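Fc fragment of IgE receptor II (Bos taurus, PDB 6PWS) probably serves as a low-affinity IgE receptor whose calcium-dependent C-type lectin domain binds mannose-type sugars. Local coordinates at residues 18-24 with 126-132. Sequence-based numbering, arbitrary orientation. Where two conformers were deposited one is given.
Sequences KKCYYFG and WVCDRLA
Gly-24 lies flat against the indole of Trp-126 at one end of an antiparallel strand pair that joins the N- and C-terminal parts of the C-type lectin fold. Strands 19-24 and 126-131 run together for six residue pairs, and backbone bonds link Cys-20 with Arg-130, Tyr-22 with Cys-128 and Gly-24 with Trp-126, the bond from Gly-24 N being weak. The glycine end is tightly packed: Gly-24 CA sits 3.4 Å from the centroid of the six-membered ring of Trp-126, directly over it, in a CH-pi contact. Trp-126 reaches this place with CG between its backbone N and carbonyl carbon (chi1 34°), while its NE1 bonds Gly-26 O and helix 30-39 packs on the indole. Tyr-22 runs alongside, its CD1 4.0 Å from Trp-126 CZ3; on the same face Cys-128, disulfide-bonded to Cys-37, brings its CB to 3.9 Å from Tyr-22 CB.

The other face carries Tyr-21, Phe-23, Val-127 and Asp-129, and helix 50-59 packs on the first three. Here Lys-19, its chain bent at chi3 (62°), sets NZ above the carboxylate plane of Asp-129, 2.7 Å from OD2, in a salt bridge; NZ makes a second salt bridge to Glu-52, which also accepts a bond from Tyr-21 OH. Asp-129 OD2 is gripped a second time by Ser-46 N.

Toward residues 18 and 132 the contact opens to solvent: Lys-18 and Leu-131 are exposed. Buried Cys-20, disulfide-bonded to Cys-9, still sets its SG 3.8 Å from Ala-132 CB. Lys-18 O takes a bond from Ala-132 N and another from a water, which also donates to Ala-132 O at 2.6 Å.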
loop_
_atom_site.group_PDB
_atom_site.type_symbol
_atom_site.label_atom_id
_atom_site.label_comp_id
_atom_site.label_asym_id
_atom_site.label_seq_id
_atom_site.Cartn_x
_atom_site.Cartn_y
_atom_site.Cartn_z
ATOM N N LYS A 18 -1.023 -4.109 16.315
ATOM C CA LYS A 18 0.393 -3.813 16.516
ATOM C C LYS A 18 0.915 -2.758 15.553
ATOM O O LYS A 18 2.106 -2.420 15.628
ATOM C CB LYS A 18 1.298 -5.049 16.413
ATOM C CG LYS A 18 0.784 -6.238 17.168
ATOM C CD LYS A 18 1.407 -7.485 16.610
ATOM C CE LYS A 18 1.339 -8.604 17.603
ATOM N NZ LYS A 18 0.002 -9.228 17.766
ATOM N N LYS A 19 0.088 -2.244 14.650
ATOM C CA LYS A 19 0.526 -1.279 13.661
ATOM C C LYS A 19 -0.405 -0.075 13.666
ATOM O O LYS A 19 -1.510 -0.106 14.216
ATOM C CB LYS A 19 0.614 -1.923 12.263
ATOM C CG LYS A 19 1.770 -2.918 12.148
ATOM C CD LYS A 19 1.787 -3.678 10.820
ATOM C CE LYS A 19 1.960 -2.750 9.625
ATOM N NZ LYS A 19 2.116 -3.519 8.355
ATOM N N CYS A 20 0.080 0.988 13.038
ATOM C CA CYS A 20 -0.645 2.231 12.847
ATOM C C CYS A 20 -0.709 2.516 11.358
ATOM O O CYS A 20 0.270 2.282 10.640
ATOM C CB CYS A 20 0.101 3.377 13.525
ATOM S SG CYS A 20 0.331 3.136 15.299
ATOM N N TYR A 21 -1.839 3.070 10.916
ATOM C CA TYR A 21 -2.113 3.259 9.498
ATOM C C TYR A 21 -2.547 4.688 9.227
ATOM O O TYR A 21 -3.310 5.283 10.002
ATOM C CB TYR A 21 -3.184 2.260 9.020
ATOM C CG TYR A 21 -2.772 0.819 9.240
ATOM C CD1 TYR A 21 -2.966 0.203 10.466
ATOM C CD2 TYR A 21 -2.172 0.082 8.228
ATOM C CE1 TYR A 21 -2.572 -1.114 10.681
ATOM C CE2 TYR A 21 -1.785 -1.242 8.428
ATOM C CZ TYR A 21 -1.992 -1.833 9.656
ATOM O OH TYR A 21 -1.646 -3.145 9.905
ATOM N N TYR A 22 -2.083 5.215 8.098
ATOM C CA TYR A 22 -2.399 6.569 7.663
ATOM C C TYR A 22 -3.108 6.473 6.321
ATOM O O TYR A 22 -2.546 5.940 5.356
ATOM C CB TYR A 22 -1.126 7.396 7.506
ATOM C CG TYR A 22 -1.407 8.871 7.353
ATOM C CD1 TYR A 22 -1.533 9.470 6.106
ATOM C CD2 TYR A 22 -1.571 9.664 8.473
ATOM C CE1 TYR A 22 -1.801 10.830 5.994
ATOM C CE2 TYR A 22 -1.823 11.011 8.374
ATOM C CZ TYR A 22 -1.940 11.590 7.142
ATOM O OH TYR A 22 -2.207 12.941 7.080
ATOM N N PHE A 23 -4.340 6.962 6.264
ATOM C CA PHE A 23 -5.140 6.937 5.039
ATOM C C PHE A 23 -4.971 8.281 4.336
ATOM O O PHE A 23 -5.748 9.217 4.534
ATOM C CB PHE A 23 -6.595 6.585 5.336
ATOM C CG PHE A 23 -6.756 5.195 5.874
ATOM C CD1 PHE A 23 -6.928 4.131 5.001
ATOM C CD2 PHE A 23 -6.668 4.935 7.232
ATOM C CE1 PHE A 23 -7.025 2.834 5.478
ATOM C CE2 PHE A 23 -6.775 3.640 7.710
ATOM C CZ PHE A 23 -6.950 2.589 6.832
ATOM N N GLY A 24 -3.908 8.368 3.537
ATOM C CA GLY A 24 -3.591 9.599 2.846
ATOM C C GLY A 24 -4.534 9.867 1.690
ATOM O O GLY A 24 -5.025 8.951 1.026
ATOM N N TRP A 126 -3.570 6.823 -0.783
ATOM C CA TRP A 126 -2.305 6.140 -0.528
ATOM C C TRP A 126 -2.328 5.796 0.954
ATOM O O TRP A 126 -2.917 6.545 1.741
ATOM C CB TRP A 126 -1.082 6.998 -0.958
ATOM C CG TRP A 126 -1.276 8.499 -0.764
ATOM C CD1 TRP A 126 -1.921 9.364 -1.619
ATOM C CD2 TRP A 126 -0.865 9.286 0.363
ATOM N NE1 TRP A 126 -1.955 10.623 -1.076
ATOM C CE2 TRP A 126 -1.301 10.603 0.130
ATOM C CE3 TRP A 126 -0.159 9.004 1.543
ATOM C CZ2 TRP A 126 -1.069 11.629 1.031
ATOM C CZ3 TRP A 126 0.070 10.028 2.434
ATOM C CH2 TRP A 126 -0.377 11.323 2.173
ATOM N N VAL A 127 -1.773 4.647 1.328
ATOM C CA VAL A 127 -1.854 4.179 2.707
ATOM C C VAL A 127 -0.444 3.956 3.228
ATOM O O VAL A 127 0.356 3.283 2.572
ATOM C CB VAL A 127 -2.686 2.885 2.826
ATOM C CG1 VAL A 127 -2.803 2.466 4.277
ATOM C CG2 VAL A 127 -4.067 3.062 2.185
ATOM N N CYS A 128 -0.153 4.509 4.409
ATOM C CA CYS A 128 1.117 4.319 5.083
ATOM C C CYS A 128 0.928 3.452 6.321
ATOM O O CYS A 128 -0.166 3.394 6.900
ATOM C CB CYS A 128 1.721 5.647 5.573
ATOM S SG CYS A 128 1.586 7.063 4.460
ATOM N N ASP A 129 2.025 2.846 6.780
ATOM C CA ASP A 129 2.023 2.183 8.075
ATOM C C ASP A 129 3.282 2.516 8.868
ATOM O O ASP A 129 4.260 3.088 8.364
ATOM C CB ASP A 129 1.739 0.664 7.991
ATOM C CG ASP A 129 2.851 -0.161 7.345
ATOM O OD1 ASP A 129 4.015 0.270 7.354
ATOM O OD2 ASP A 129 2.522 -1.267 6.840
ATOM N N ARG A 130 3.184 2.174 10.152
ATOM C CA ARG A 130 4.219 2.277 11.159
ATOM C C ARG A 130 3.918 1.211 12.201
ATOM O O ARG A 130 2.781 0.744 12.328
ATOM C CB ARG A 130 4.145 3.601 11.924
ATOM C CG ARG A 130 4.813 4.772 11.267
ATOM C CD ARG A 130 4.521 6.072 12.021
ATOM N NE ARG A 130 4.872 6.040 13.444
ATOM C CZ ARG A 130 6.054 6.388 13.957
ATOM N NH1 ARG A 130 7.047 6.787 13.171
ATOM N NH2 ARG A 130 6.246 6.337 15.273
ATOM N N LEU A 131 4.925 0.837 12.978
ATOM C CA LEU A 131 4.670 0.012 14.146
ATOM C C LEU A 131 4.060 0.867 15.250
ATOM O O LEU A 131 4.428 2.030 15.435
ATOM C CB LEU A 131 5.964 -0.610 14.662
ATOM C CG LEU A 131 6.732 -1.441 13.636
ATOM C CD1 LEU A 131 7.991 -2.018 14.271
ATOM C CD2 LEU A 131 5.862 -2.538 13.048
ATOM N N ALA A 132 3.112 0.297 15.981
ATOM C CA ALA A 132 2.559 1.004 17.123
ATOM C C ALA A 132 3.611 1.093 18.227
ATOM O O ALA A 132 4.477 0.223 18.364
ATOM C CB ALA A 132 1.321 0.280 17.635
HETATM O O HOH W 1 4.028 -2.303 17.855
#